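Local coordinates for phosphoenolpyruvate-protein phosphotransferase (Coxiella burnetii, PDB 3TRC) that probably transfers the phosphoryl group of phosphoenolpyruvate to a histidine of a partner protein, this piece of it being the GAF domain, at residues 83-96 and 112-126. Residues are numbered along the deposited sequence; the frame is centred on the assembly and turned at random.
Sequences VGEREEPINLADAP and YHGFLGIPIIEQGEL. With NA (sodium ion), chain C.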
loop_
_atom_site.group_PDB
_atom_site.type_symbol
_atom_site.label_atom_id
_atom_site.label_comp_id
_atom_site.label_asym_id
_atom_site.label_seq_id
_atom_site.Cartn_x
_atom_site.Cartn_y
_atom_site.Cartn_z
ATOM N N VAL A 83 -3.973 -19.695 11.471
ATOM C CA VAL A 83 -4.055 -18.507 10.626
ATOM C C VAL A 83 -3.901 -18.895 9.152
ATOM O O VAL A 83 -4.659 -18.448 8.293
ATOM C CB VAL A 83 -2.953 -17.484 10.963
ATOM C CG1 VAL A 83 -2.991 -16.320 9.979
ATOM C CG2 VAL A 83 -3.078 -17.000 12.408
ATOM N N GLY A 84 -2.915 -19.738 8.862
ATOM C CA GLY A 84 -2.672 -20.148 7.488
ATOM C C GLY A 84 -3.820 -20.913 6.847
ATOM O O GLY A 84 -4.096 -20.754 5.662
ATOM N N GLU A 85 -4.489 -21.755 7.625
ATOM C CA GLU A 85 -5.575 -22.563 7.086
ATOM C C GLU A 85 -6.881 -21.790 6.981
ATOM O O GLU A 85 -7.671 -22.015 6.070
ATOM C CB GLU A 85 -5.772 -23.824 7.923
ATOM C CG GLU A 85 -4.578 -24.752 7.885
ATOM C CD GLU A 85 -4.217 -25.195 6.480
ATOM O OE1 GLU A 85 -5.129 -25.460 5.670
ATOM O OE2 GLU A 85 -3.012 -25.299 6.180
ATOM N N ARG A 86 -7.111 -20.880 7.917
ATOM C CA ARG A 86 -8.306 -20.052 7.848
ATOM C C ARG A 86 -8.205 -19.019 6.731
ATOM O O ARG A 86 -9.219 -18.574 6.188
ATOM C CB ARG A 86 -8.549 -19.342 9.176
ATOM C CG ARG A 86 -9.056 -20.250 10.276
ATOM C CD ARG A 86 -9.599 -19.416 11.417
ATOM N NE ARG A 86 -9.903 -20.224 12.591
ATOM C CZ ARG A 86 -10.152 -19.715 13.792
ATOM N NH1 ARG A 86 -10.126 -18.401 13.970
ATOM N NH2 ARG A 86 -10.419 -20.519 14.811
ATOM N N GLU A 87 -6.976 -18.640 6.397
ATOM C CA GLU A 87 -6.736 -17.536 5.477
ATOM C C GLU A 87 -7.492 -16.292 5.943
ATOM O O GLU A 87 -8.004 -15.523 5.136
ATOM C CB GLU A 87 -7.105 -17.928 4.041
ATOM C CG GLU A 87 -6.208 -19.031 3.489
ATOM C CD GLU A 87 -6.436 -19.327 2.023
ATOM O OE1 GLU A 87 -7.381 -18.767 1.428
ATOM O OE2 GLU A 87 -5.660 -20.130 1.461
ATOM N N GLU A 88 -7.550 -16.121 7.262
ATOM C CA GLU A 88 -8.171 -14.964 7.901
ATOM C C GLU A 88 -7.305 -14.555 9.075
ATOM O O GLU A 88 -6.593 -15.386 9.640
ATOM C CB GLU A 88 -9.543 -15.314 8.475
ATOM C CG GLU A 88 -10.564 -15.872 7.517
ATOM C CD GLU A 88 -11.816 -16.320 8.256
ATOM O OE1 GLU A 88 -11.796 -16.311 9.509
ATOM O OE2 GLU A 88 -12.814 -16.675 7.594
ATOM N N PRO A 89 -7.367 -13.274 9.466
ATOM C CA PRO A 89 -6.615 -12.886 10.660
ATOM C C PRO A 89 -7.145 -13.543 11.932
ATOM O O PRO A 89 -8.347 -13.792 12.066
ATOM C CB PRO A 89 -6.815 -11.365 10.724
ATOM C CG PRO A 89 -7.159 -10.968 9.323
ATOM C CD PRO A 89 -7.944 -12.116 8.768
ATOM N N ILE A 90 -6.235 -13.830 12.857
ATOM C CA ILE A 90 -6.602 -14.223 14.206
ATOM C C ILE A 90 -6.046 -13.161 15.150
ATOM O O ILE A 90 -4.841 -12.899 15.174
ATOM C CB ILE A 90 -6.068 -15.622 14.575
ATOM C CG1 ILE A 90 -6.628 -16.673 13.609
ATOM C CG2 ILE A 90 -6.444 -15.972 16.008
ATOM C CD1 ILE A 90 -6.214 -18.102 13.942
ATOM N N ASN A 91 -6.943 -12.536 15.904
ATOM C CA ASN A 91 -6.625 -11.400 16.763
ATOM C C ASN A 91 -7.067 -11.734 18.184
ATOM O O ASN A 91 -8.270 -11.824 18.462
ATOM C CB ASN A 91 -7.384 -10.180 16.235
ATOM C CG ASN A 91 -6.967 -8.875 16.888
ATOM O OD1 ASN A 91 -6.390 -8.853 17.968
ATOM N ND2 ASN A 91 -7.283 -7.768 16.221
ATOM N N LEU A 92 -6.105 -11.930 19.080
ATOM C CA LEU A 92 -6.402 -12.399 20.433
ATOM C C LEU A 92 -5.734 -11.534 21.495
ATOM O O LEU A 92 -4.674 -10.960 21.262
ATOM C CB LEU A 92 -5.922 -13.842 20.597
ATOM C CG LEU A 92 -6.409 -14.834 19.544
ATOM C CD1 LEU A 92 -5.621 -16.141 19.614
ATOM C CD2 LEU A 92 -7.898 -15.081 19.692
ATOM N N ALA A 93 -6.349 -11.468 22.672
ATOM C CA ALA A 93 -5.766 -10.754 23.800
ATOM C C ALA A 93 -4.779 -11.621 24.583
ATOM O O ALA A 93 -3.848 -11.108 25.201
ATOM C CB ALA A 93 -6.855 -10.239 24.723
ATOM N N ASP A 94 -4.986 -12.934 24.562
ATOM C CA ASP A 94 -4.112 -13.841 25.304
ATOM C C ASP A 94 -3.908 -15.157 24.552
ATOM O O ASP A 94 -4.573 -16.160 24.835
ATOM C CB ASP A 94 -4.691 -14.104 26.697
ATOM C CG ASP A 94 -3.624 -14.415 27.732
ATOM O OD1 ASP A 94 -2.502 -14.816 27.356
ATOM O OD2 ASP A 94 -3.918 -14.268 28.938
ATOM N N ALA A 95 -2.972 -15.145 23.608
ATOM C CA ALA A 95 -2.722 -16.293 22.737
ATOM C C ALA A 95 -2.484 -17.618 23.466
ATOM O O ALA A 95 -3.006 -18.643 23.047
ATOM C CB ALA A 95 -1.560 -15.998 21.777
ATOM N N PRO A 96 -1.686 -17.605 24.548
ATOM C CA PRO A 96 -1.408 -18.873 25.233
ATOM C C PRO A 96 -2.658 -19.584 25.747
ATOM O O PRO A 96 -2.602 -20.792 25.988
ATOM C CB PRO A 96 -0.509 -18.448 26.395
ATOM C CG PRO A 96 0.197 -17.236 25.874
ATOM C CD PRO A 96 -0.866 -16.506 25.087
ATOM N N TYR A 112 4.768 -13.309 25.649
ATOM C CA TYR A 112 3.785 -12.496 24.939
ATOM C C TYR A 112 2.373 -13.002 25.175
ATOM O O TYR A 112 2.160 -14.172 25.504
ATOM C CB TYR A 112 4.079 -12.456 23.438
ATOM C CG TYR A 112 5.474 -11.992 23.126
ATOM C CD1 TYR A 112 5.879 -10.699 23.431
ATOM C CD2 TYR A 112 6.395 -12.845 22.533
ATOM C CE1 TYR A 112 7.159 -10.267 23.154
ATOM C CE2 TYR A 112 7.676 -12.423 22.249
ATOM C CZ TYR A 112 8.056 -11.136 22.561
ATOM O OH TYR A 112 9.337 -10.721 22.278
ATOM N N HIS A 113 1.408 -12.107 25.010
ATOM C CA HIS A 113 0.012 -12.459 25.201
ATOM C C HIS A 113 -0.827 -11.991 24.025
ATOM O O HIS A 113 -1.373 -12.813 23.294
ATOM C CB HIS A 113 -0.498 -11.904 26.532
ATOM C CG HIS A 113 0.165 -12.524 27.720
ATOM N ND1 HIS A 113 -0.316 -13.664 28.328
ATOM C CD2 HIS A 113 1.296 -12.192 28.387
ATOM C CE1 HIS A 113 0.477 -13.994 29.332
ATOM N NE2 HIS A 113 1.464 -13.118 29.389
ATOM N N GLY A 114 -0.915 -10.677 23.830
ATOM C CA GLY A 114 -1.618 -10.133 22.680
ATOM C C GLY A 114 -1.028 -10.692 21.398
ATOM O O GLY A 114 0.189 -10.817 21.285
ATOM N N PHE A 115 -1.887 -11.016 20.435
ATOM C CA PHE A 115 -1.476 -11.744 19.229
ATOM C C PHE A 115 -2.291 -11.300 18.020
ATOM O O PHE A 115 -3.520 -11.240 18.071
ATOM C CB PHE A 115 -1.667 -13.254 19.452
ATOM C CG PHE A 115 -1.356 -14.118 18.252
ATOM C CD1 PHE A 115 -2.318 -14.363 17.276
ATOM C CD2 PHE A 115 -0.123 -14.747 18.137
ATOM C CE1 PHE A 115 -2.038 -15.186 16.184
ATOM C CE2 PHE A 115 0.168 -15.570 17.048
ATOM C CZ PHE A 115 -0.793 -15.790 16.072
ATOM N N LEU A 116 -1.604 -10.972 16.934
ATOM C CA LEU A 116 -2.283 -10.752 15.662
ATOM C C LEU A 116 -1.560 -11.538 14.586
ATOM O O LEU A 116 -0.409 -11.245 14.260
ATOM C CB LEU A 116 -2.317 -9.263 15.298
ATOM C CG LEU A 116 -2.952 -8.915 13.947
ATOM C CD1 LEU A 116 -4.389 -9.418 13.876
ATOM C CD2 LEU A 116 -2.898 -7.405 13.713
ATOM N N GLY A 117 -2.237 -12.549 14.051
ATOM C CA GLY A 117 -1.678 -13.360 12.985
ATOM C C GLY A 117 -2.424 -13.089 11.701
ATOM O O GLY A 117 -3.651 -13.155 11.664
ATOM N N ILE A 118 -1.679 -12.776 10.647
ATOM C CA ILE A 118 -2.261 -12.338 9.387
ATOM C C ILE A 118 -1.735 -13.158 8.214
ATOM O O ILE A 118 -0.526 -13.262 8.005
ATOM C CB ILE A 118 -1.957 -10.843 9.161
ATOM C CG1 ILE A 118 -2.623 -10.014 10.257
ATOM C CG2 ILE A 118 -2.405 -10.390 7.781
ATOM C CD1 ILE A 118 -2.532 -8.553 10.030
ATOM N N PRO A 119 -2.645 -13.745 7.435
ATOM C CA PRO A 119 -2.193 -14.536 6.292
ATOM C C PRO A 119 -1.687 -13.624 5.187
ATOM O O PRO A 119 -2.265 -12.566 4.923
ATOM C CB PRO A 119 -3.462 -15.273 5.856
ATOM C CG PRO A 119 -4.570 -14.373 6.277
ATOM C CD PRO A 119 -4.114 -13.704 7.539
ATOM N N ILE A 120 -0.583 -14.025 4.569
ATOM C CA ILE A 120 -0.031 -13.279 3.446
ATOM C C ILE A 120 -0.425 -14.023 2.188
ATOM O O ILE A 120 0.091 -15.105 1.912
ATOM C CB ILE A 120 1.498 -13.156 3.545
ATOM C CG1 ILE A 120 1.885 -12.433 4.847
ATOM C CG2 ILE A 120 2.048 -12.422 2.326
ATOM C CD1 ILE A 120 3.387 -12.348 5.104
ATOM N N ILE A 121 -1.366 -13.448 1.443
ATOM C CA ILE A 121 -2.011 -14.143 0.340
ATOM C C ILE A 121 -1.892 -13.338 -0.945
ATOM O O ILE A 121 -2.219 -12.152 -0.983
ATOM C CB ILE A 121 -3.512 -14.378 0.639
ATOM C CG1 ILE A 121 -3.682 -15.135 1.958
ATOM C CG2 ILE A 121 -4.185 -15.119 -0.517
ATOM C CD1 ILE A 121 -5.107 -15.168 2.478
ATOM N N GLU A 122 -1.409 -13.995 -1.990
ATOM C CA GLU A 122 -1.305 -13.379 -3.302
ATOM C C GLU A 122 -2.329 -14.023 -4.214
ATOM O O GLU A 122 -2.204 -15.195 -4.565
ATOM C CB GLU A 122 0.099 -13.566 -3.871
ATOM C CG GLU A 122 0.237 -13.168 -5.331
ATOM C CD GLU A 122 0.181 -11.667 -5.541
ATOM O OE1 GLU A 122 0.194 -10.920 -4.537
ATOM O OE2 GLU A 122 0.126 -11.238 -6.711
ATOM N N GLN A 123 -3.349 -13.253 -4.582
ATOM C CA GLN A 123 -4.412 -13.743 -5.454
ATOM C C GLN A 123 -4.900 -15.141 -5.073
ATOM O O GLN A 123 -4.970 -16.030 -5.919
ATOM C CB GLN A 123 -3.953 -13.731 -6.911
ATOM C CG GLN A 123 -3.739 -12.341 -7.474
ATOM C CD GLN A 123 -3.513 -12.355 -8.971
ATOM O OE1 GLN A 123 -4.056 -11.526 -9.699
ATOM N NE2 GLN A 123 -2.709 -13.303 -9.441
ATOM N N GLY A 124 -5.228 -15.331 -3.799
ATOM C CA GLY A 124 -5.776 -16.592 -3.332
ATOM C C GLY A 124 -4.766 -17.659 -2.947
ATOM O O GLY A 124 -5.143 -18.718 -2.442
ATOM N N GLU A 125 -3.484 -17.390 -3.182
ATOM C CA GLU A 125 -2.429 -18.331 -2.820
ATOM C C GLU A 125 -1.710 -17.878 -1.550
ATOM O O GLU A 125 -1.126 -16.798 -1.526
ATOM C CB GLU A 125 -1.417 -18.466 -3.961
ATOM C CG GLU A 125 -0.304 -19.473 -3.689
ATOM C CD GLU A 125 0.778 -19.475 -4.759
ATOM O OE1 GLU A 125 0.696 -18.660 -5.704
ATOM O OE2 GLU A 125 1.717 -20.294 -4.653
ATOM N N LEU A 126 -1.747 -18.703 -0.505
ATOM C CA LEU A 126 -1.031 -18.397 0.737
ATOM C C LEU A 126 0.479 -18.456 0.537
ATOM O O LEU A 126 1.016 -19.485 0.129
ATOM C CB LEU A 126 -1.426 -19.367 1.852
ATOM C CG LEU A 126 -0.793 -19.077 3.214
ATOM C CD1 LEU A 126 -1.451 -17.850 3.836
ATOM C CD2 LEU A 126 -0.894 -20.282 4.144
HETATM NA NA NA C . -1.302 -23.879 7.988
HETATM O O HOH W 1 -4.070 -20.500 -0.641
HETATM O O HOH W 2 -7.644 -19.381 -1.292
#
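Phe-115 of strand 114-122 packs beside Leu-92 of strand 90-92, which forms one edge of the antiparallel GAF-domain sheet within the chain. Four backbone hydrogen bonds join the strands through the pairs Ile-90/Gly-117 and Leu-92/Phe-115. Phe-115 shares a sheet face with Ile-90 and Leu-92; its first torsion (chi1 177°) swings the ring to the side of its own carbonyl carbon, bringing CD1 to 3.6 Å from Ile-90 O. Val-83 CG2 comes to the ring edge, 4.3 Å from Phe-115 CE1, and Ala-95 CB lies 3.6 Å from Phe-115 CB; Leu-79 of helix 78-86 also touches the Phe-115 side chain. Gly-117 makes room for Val-83, whose CG1 reaches Pro-119 CD at 3.7 Å.

Where helix 78-86 ends, Glu-87 takes positive phi, and Pro-119 CG sits 3.5 Å from Glu-87 C. The Glu-87 side chain crosses that of Ile-121 at about a right angle, then extends toward the 122-125 type I' turn. There two waters link its carboxylate oxygens to Gly-124 O, and one of them also accepts from Leu-126 N.

At the far end His-113 and Gly-114 form a classic beta bulge opposite Gln-134. His-113 ND1 donates in its ring plane to Asp-94 OD1 (2.7 Å), meeting that oxygen from above the carboxylate plane.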